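Local coordinates for BtGH115A (Bacteroides thetaiotaomicron, PDB 5BY3), which probably hydrolyses glycosidic bonds as a family GH115 4-O-methyl-alpha-glucuronidase with specificity for decorated arabinogalactans, at residues A[382-395]-A[423-435]. Residues are numbered along the deposited sequence; the frame is centred on the assembly and turned at random.
Sequences RARKGGNGVYYHVS and DQGIQKMWILNVG
N433 meets Y391 and H393 at the C-terminal ends of two parallel strands. Its ND2 donates to Y391 OH (3.0 Å), bent and tilted from the amide plane. The N433 amide and the Y391 ring lie side by side, their planes 16° apart. N433 CB sits off-centre over the H393 ring. With CG anti to the backbone N (chi1 -170°), ND2 comes to Y391 OH and beside H393 CD2. OD1 accepts from G435 N (3.3 Å), an Asx turn, and from a water that also accepts from S395 OG. A leucine in place of N433 would probably leave Y391 OH without this donor and the turn at G435 without its acceptor.

Strands 388-393 and 429-433 are joined by backbone hydrogen bonds: I431 N to V390 O, Y392 N to I431 O (2.8 Å) and N433 N to Y392 O (2.7 Å). On the helix side, V390 CG1 lies over the W430 five-membered ring. W430 NE1 donates to I426 O (3.1 Å). M418 of helix 411-423 covers V390, Y392 and W430, within a beta-alpha-beta unit of the TIM barrel.

S395 lies near the bound nickel. At this end, the Y391 bond and the Asx turn together probably fix the rotation of the N433 amide.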
loop_
_atom_site.group_PDB
_atom_site.type_symbol
_atom_site.label_atom_id
_atom_site.label_comp_id
_atom_site.label_asym_id
_atom_site.label_seq_id
_atom_site.Cartn_x
_atom_site.Cartn_y
_atom_site.Cartn_z
ATOM N N ARG A 382 -3.471 20.266 -10.901
ATOM C CA ARG A 382 -3.392 20.582 -9.498
ATOM C C ARG A 382 -4.392 21.662 -9.010
ATOM O O ARG A 382 -4.992 21.506 -7.937
ATOM C CB ARG A 382 -1.956 20.949 -9.165
ATOM C CG ARG A 382 -1.725 21.220 -7.704
ATOM C CD ARG A 382 -0.244 21.289 -7.426
ATOM N NE ARG A 382 -0.109 21.390 -5.982
ATOM C CZ ARG A 382 1.030 21.344 -5.310
ATOM N NH1 ARG A 382 2.196 21.195 -5.936
ATOM N NH2 ARG A 382 0.986 21.448 -3.991
ATOM N N ALA A 383 -4.575 22.728 -9.800
ATOM C CA ALA A 383 -5.485 23.834 -9.460
ATOM C C ALA A 383 -6.995 23.468 -9.593
ATOM O O ALA A 383 -7.860 24.176 -9.062
ATOM C CB ALA A 383 -5.124 25.080 -10.276
ATOM N N ARG A 384 -7.314 22.366 -10.282
ATOM C CA ARG A 384 -8.703 21.842 -10.306
ATOM C C ARG A 384 -9.357 21.722 -8.909
ATOM O O ARG A 384 -8.741 21.233 -7.948
ATOM C CB ARG A 384 -8.774 20.476 -10.980
ATOM C CG ARG A 384 -8.359 20.455 -12.440
ATOM C CD ARG A 384 -8.339 19.051 -13.008
ATOM N NE ARG A 384 -9.575 18.299 -12.758
ATOM C CZ ARG A 384 -10.440 17.914 -13.691
ATOM N NH1 ARG A 384 -10.238 18.227 -14.972
ATOM N NH2 ARG A 384 -11.526 17.228 -13.334
ATOM N N LYS A 385 -10.608 22.160 -8.836
ATOM C CA LYS A 385 -11.399 22.177 -7.616
ATOM C C LYS A 385 -11.590 20.756 -7.027
ATOM O O LYS A 385 -11.657 20.601 -5.815
ATOM C CB LYS A 385 -12.747 22.895 -7.887
ATOM C CG LYS A 385 -13.812 22.837 -6.792
ATOM C CD LYS A 385 -15.222 22.850 -7.403
ATOM C CE LYS A 385 -16.361 22.683 -6.373
ATOM N NZ LYS A 385 -17.605 23.426 -6.759
ATOM N N GLY A 386 -11.660 19.738 -7.884
ATOM C CA GLY A 386 -11.816 18.339 -7.456
ATOM C C GLY A 386 -10.587 17.632 -6.854
ATOM O O GLY A 386 -10.691 16.480 -6.363
ATOM N N GLY A 387 -9.450 18.329 -6.871
ATOM C CA GLY A 387 -8.148 17.845 -6.400
ATOM C C GLY A 387 -7.596 16.633 -7.155
ATOM O O GLY A 387 -8.137 16.209 -8.173
ATOM N N ASN A 388 -6.529 16.042 -6.629
ATOM C CA ASN A 388 -5.930 14.864 -7.248
ATOM C C ASN A 388 -5.732 13.725 -6.269
ATOM O O ASN A 388 -5.246 13.945 -5.154
ATOM C CB ASN A 388 -4.614 15.233 -7.931
ATOM C CG ASN A 388 -4.815 16.181 -9.104
ATOM O OD1 ASN A 388 -4.886 15.746 -10.246
ATOM N ND2 ASN A 388 -4.921 17.484 -8.818
ATOM N N GLY A 389 -6.106 12.520 -6.710
ATOM C CA GLY A 389 -5.928 11.301 -5.945
ATOM C C GLY A 389 -4.868 10.345 -6.492
ATOM O O GLY A 389 -4.258 10.594 -7.547
ATOM N N VAL A 390 -4.641 9.251 -5.758
ATOM C CA VAL A 390 -3.754 8.163 -6.190
ATOM C C VAL A 390 -4.257 6.798 -5.716
ATOM O O VAL A 390 -4.735 6.659 -4.571
ATOM C CB VAL A 390 -2.247 8.407 -5.833
ATOM C CG1 VAL A 390 -1.968 8.336 -4.333
ATOM C CG2 VAL A 390 -1.332 7.472 -6.619
ATOM N N TYR A 391 -4.181 5.840 -6.644
ATOM C CA TYR A 391 -4.468 4.453 -6.446
ATOM C C TYR A 391 -3.109 3.765 -6.533
ATOM O O TYR A 391 -2.480 3.767 -7.600
ATOM C CB TYR A 391 -5.414 3.946 -7.536
ATOM C CG TYR A 391 -5.601 2.435 -7.608
ATOM C CD1 TYR A 391 -5.761 1.635 -6.433
ATOM C CD2 TYR A 391 -5.658 1.793 -8.849
ATOM C CE1 TYR A 391 -5.947 0.240 -6.523
ATOM C CE2 TYR A 391 -5.844 0.400 -8.939
ATOM C CZ TYR A 391 -5.975 -0.371 -7.786
ATOM O OH TYR A 391 -6.144 -1.742 -7.913
ATOM N N TYR A 392 -2.676 3.200 -5.390
ATOM C CA TYR A 392 -1.352 2.603 -5.176
ATOM C C TYR A 392 -1.473 1.109 -4.865
ATOM O O TYR A 392 -2.469 0.693 -4.265
ATOM C CB TYR A 392 -0.653 3.308 -4.015
ATOM C CG TYR A 392 0.879 3.184 -3.967
ATOM C CD1 TYR A 392 1.692 4.063 -4.669
ATOM C CD2 TYR A 392 1.504 2.211 -3.184
ATOM C CE1 TYR A 392 3.079 3.965 -4.608
ATOM C CE2 TYR A 392 2.881 2.113 -3.112
ATOM C CZ TYR A 392 3.661 2.998 -3.829
ATOM O OH TYR A 392 5.026 2.924 -3.771
ATOM N N HIS A 393 -0.463 0.324 -5.260
ATOM C CA HIS A 393 -0.462 -1.126 -5.066
ATOM C C HIS A 393 0.597 -1.594 -4.087
ATOM O O HIS A 393 1.770 -1.285 -4.276
ATOM C CB HIS A 393 -0.218 -1.867 -6.393
ATOM C CG HIS A 393 -1.402 -1.910 -7.301
ATOM N ND1 HIS A 393 -1.771 -0.842 -8.098
ATOM C CD2 HIS A 393 -2.286 -2.899 -7.563
ATOM C CE1 HIS A 393 -2.836 -1.172 -8.806
ATOM N NE2 HIS A 393 -3.168 -2.416 -8.502
ATOM N N VAL A 394 0.192 -2.339 -3.060
ATOM C CA VAL A 394 1.154 -3.188 -2.294
ATOM C C VAL A 394 0.896 -4.684 -2.550
ATOM O O VAL A 394 1.516 -5.551 -1.959
ATOM C CB VAL A 394 1.216 -2.890 -0.765
ATOM C CG1 VAL A 394 1.757 -1.480 -0.495
ATOM C CG2 VAL A 394 -0.129 -3.120 -0.100
ATOM N N SER A 395 -0.015 -4.951 -3.487
ATOM C CA SER A 395 -0.349 -6.306 -3.940
ATOM C C SER A 395 -0.831 -6.264 -5.408
ATOM O O SER A 395 -1.436 -5.292 -5.835
ATOM C CB SER A 395 -1.395 -6.919 -3.006
ATOM O OG SER A 395 -1.821 -8.163 -3.504
ATOM N N ASP A 423 3.544 16.072 -1.998
ATOM C CA ASP A 423 4.279 17.279 -2.350
ATOM C C ASP A 423 3.915 17.775 -3.782
ATOM O O ASP A 423 3.771 18.973 -4.038
ATOM C CB ASP A 423 5.792 17.023 -2.218
ATOM C CG ASP A 423 6.291 17.038 -0.766
ATOM O OD1 ASP A 423 5.523 17.361 0.174
ATOM O OD2 ASP A 423 7.498 16.741 -0.569
ATOM N N GLN A 424 3.737 16.842 -4.701
ATOM C CA GLN A 424 3.278 17.196 -6.032
ATOM C C GLN A 424 1.775 17.469 -6.092
ATOM O O GLN A 424 1.221 17.587 -7.168
ATOM C CB GLN A 424 3.699 16.153 -7.079
ATOM C CG GLN A 424 5.214 15.984 -7.266
ATOM C CD GLN A 424 5.940 17.248 -7.707
ATOM O OE1 GLN A 424 6.988 17.611 -7.158
ATOM N NE2 GLN A 424 5.385 17.924 -8.692
ATOM N N GLY A 425 1.118 17.589 -4.947
ATOM C CA GLY A 425 -0.266 18.029 -4.940
ATOM C C GLY A 425 -1.334 16.951 -5.056
ATOM O O GLY A 425 -2.506 17.286 -5.252
ATOM N N ILE A 426 -0.955 15.670 -4.921
ATOM C CA ILE A 426 -1.963 14.587 -4.820
ATOM C C ILE A 426 -2.405 14.502 -3.342
ATOM O O ILE A 426 -1.752 13.831 -2.533
ATOM C CB ILE A 426 -1.437 13.238 -5.358
ATOM C CG1 ILE A 426 -1.010 13.389 -6.818
ATOM C CG2 ILE A 426 -2.470 12.132 -5.162
ATOM C CD1 ILE A 426 -0.373 12.180 -7.488
ATOM N N GLN A 427 -3.496 15.198 -2.999
ATOM C CA GLN A 427 -3.881 15.410 -1.594
ATOM C C GLN A 427 -5.353 15.132 -1.273
ATOM O O GLN A 427 -5.818 15.305 -0.128
ATOM C CB GLN A 427 -3.560 16.838 -1.158
ATOM C CG GLN A 427 -2.138 17.314 -1.408
ATOM C CD GLN A 427 -1.820 18.651 -0.731
ATOM O OE1 GLN A 427 -2.668 19.276 -0.079
ATOM N NE2 GLN A 427 -0.586 19.088 -0.882
ATOM N N LYS A 428 -6.106 14.725 -2.273
ATOM C CA LYS A 428 -7.522 14.582 -2.055
ATOM C C LYS A 428 -7.869 13.145 -1.600
ATOM O O LYS A 428 -8.676 12.944 -0.671
ATOM C CB LYS A 428 -8.271 14.997 -3.342
ATOM C CG LYS A 428 -9.782 15.038 -3.253
ATOM C CD LYS A 428 -10.305 16.235 -2.473
ATOM C CE LYS A 428 -11.809 16.320 -2.704
ATOM N NZ LYS A 428 -12.337 17.703 -2.503
HETATM N N MSE A 429 -7.248 12.160 -2.242
HETATM C CA MSE A 429 -7.735 10.808 -2.182
HETATM C C MSE A 429 -6.610 9.834 -2.415
HETATM O O MSE A 429 -5.973 9.830 -3.482
HETATM C CB MSE A 429 -8.816 10.667 -3.254
HETATM C CG MSE A 429 -9.891 9.630 -2.971
HETATM SE SE MSE A 429 -11.282 9.570 -4.381
HETATM C CE MSE A 429 -12.075 11.347 -3.990
ATOM N N TRP A 430 -6.368 8.997 -1.401
ATOM C CA TRP A 430 -5.383 7.912 -1.472
ATOM C C TRP A 430 -6.072 6.574 -1.227
ATOM O O TRP A 430 -6.854 6.403 -0.272
ATOM C CB TRP A 430 -4.334 8.106 -0.404
ATOM C CG TRP A 430 -3.326 9.192 -0.603
ATOM C CD1 TRP A 430 -3.320 10.194 -1.545
ATOM C CD2 TRP A 430 -2.173 9.400 0.207
ATOM N NE1 TRP A 430 -2.207 10.985 -1.391
ATOM C CE2 TRP A 430 -1.483 10.523 -0.326
ATOM C CE3 TRP A 430 -1.633 8.723 1.316
ATOM C CZ2 TRP A 430 -0.290 10.997 0.224
ATOM C CZ3 TRP A 430 -0.447 9.187 1.862
ATOM C CH2 TRP A 430 0.214 10.320 1.320
ATOM N N ILE A 431 -5.778 5.634 -2.102
ATOM C CA ILE A 431 -6.416 4.344 -2.089
ATOM C C ILE A 431 -5.366 3.295 -2.343
ATOM O O ILE A 431 -4.646 3.304 -3.401
ATOM C CB ILE A 431 -7.528 4.196 -3.159
ATOM C CG1 ILE A 431 -8.683 5.185 -2.949
ATOM C CG2 ILE A 431 -8.010 2.737 -3.200
ATOM C CD1 ILE A 431 -9.576 4.985 -1.722
ATOM N N LEU A 432 -5.302 2.368 -1.375
ATOM C CA LEU A 432 -4.311 1.300 -1.382
ATOM C C LEU A 432 -4.898 -0.055 -1.790
ATOM O O LEU A 432 -5.847 -0.549 -1.160
ATOM C CB LEU A 432 -3.680 1.223 0.003
ATOM C CG LEU A 432 -2.498 0.287 0.306
ATOM C CD1 LEU A 432 -1.302 0.536 -0.595
ATOM C CD2 LEU A 432 -2.140 0.514 1.754
ATOM N N ASN A 433 -4.328 -0.669 -2.823
ATOM C CA ASN A 433 -4.636 -2.064 -3.103
ATOM C C ASN A 433 -3.909 -2.955 -2.121
ATOM O O ASN A 433 -2.654 -2.955 -2.085
ATOM C CB ASN A 433 -4.212 -2.440 -4.508
ATOM C CG ASN A 433 -4.723 -3.807 -4.913
ATOM O OD1 ASN A 433 -4.876 -4.693 -4.080
ATOM N ND2 ASN A 433 -5.014 -3.972 -6.178
ATOM N N VAL A 434 -4.679 -3.703 -1.317
ATOM C CA VAL A 434 -4.095 -4.394 -0.146
ATOM C C VAL A 434 -4.204 -5.909 -0.180
ATOM O O VAL A 434 -3.889 -6.583 0.835
ATOM C CB VAL A 434 -4.696 -3.931 1.198
ATOM C CG1 VAL A 434 -4.426 -2.464 1.430
ATOM C CG2 VAL A 434 -6.180 -4.303 1.314
ATOM N N GLY A 435 -4.699 -6.434 -1.305
ATOM C CA GLY A 435 -4.890 -7.871 -1.456
ATOM C C GLY A 435 -5.891 -8.347 -0.411
ATOM O O GLY A 435 -7.032 -7.835 -0.356
HETATM O O HOH W 1 -4.075 -7.347 -4.687
#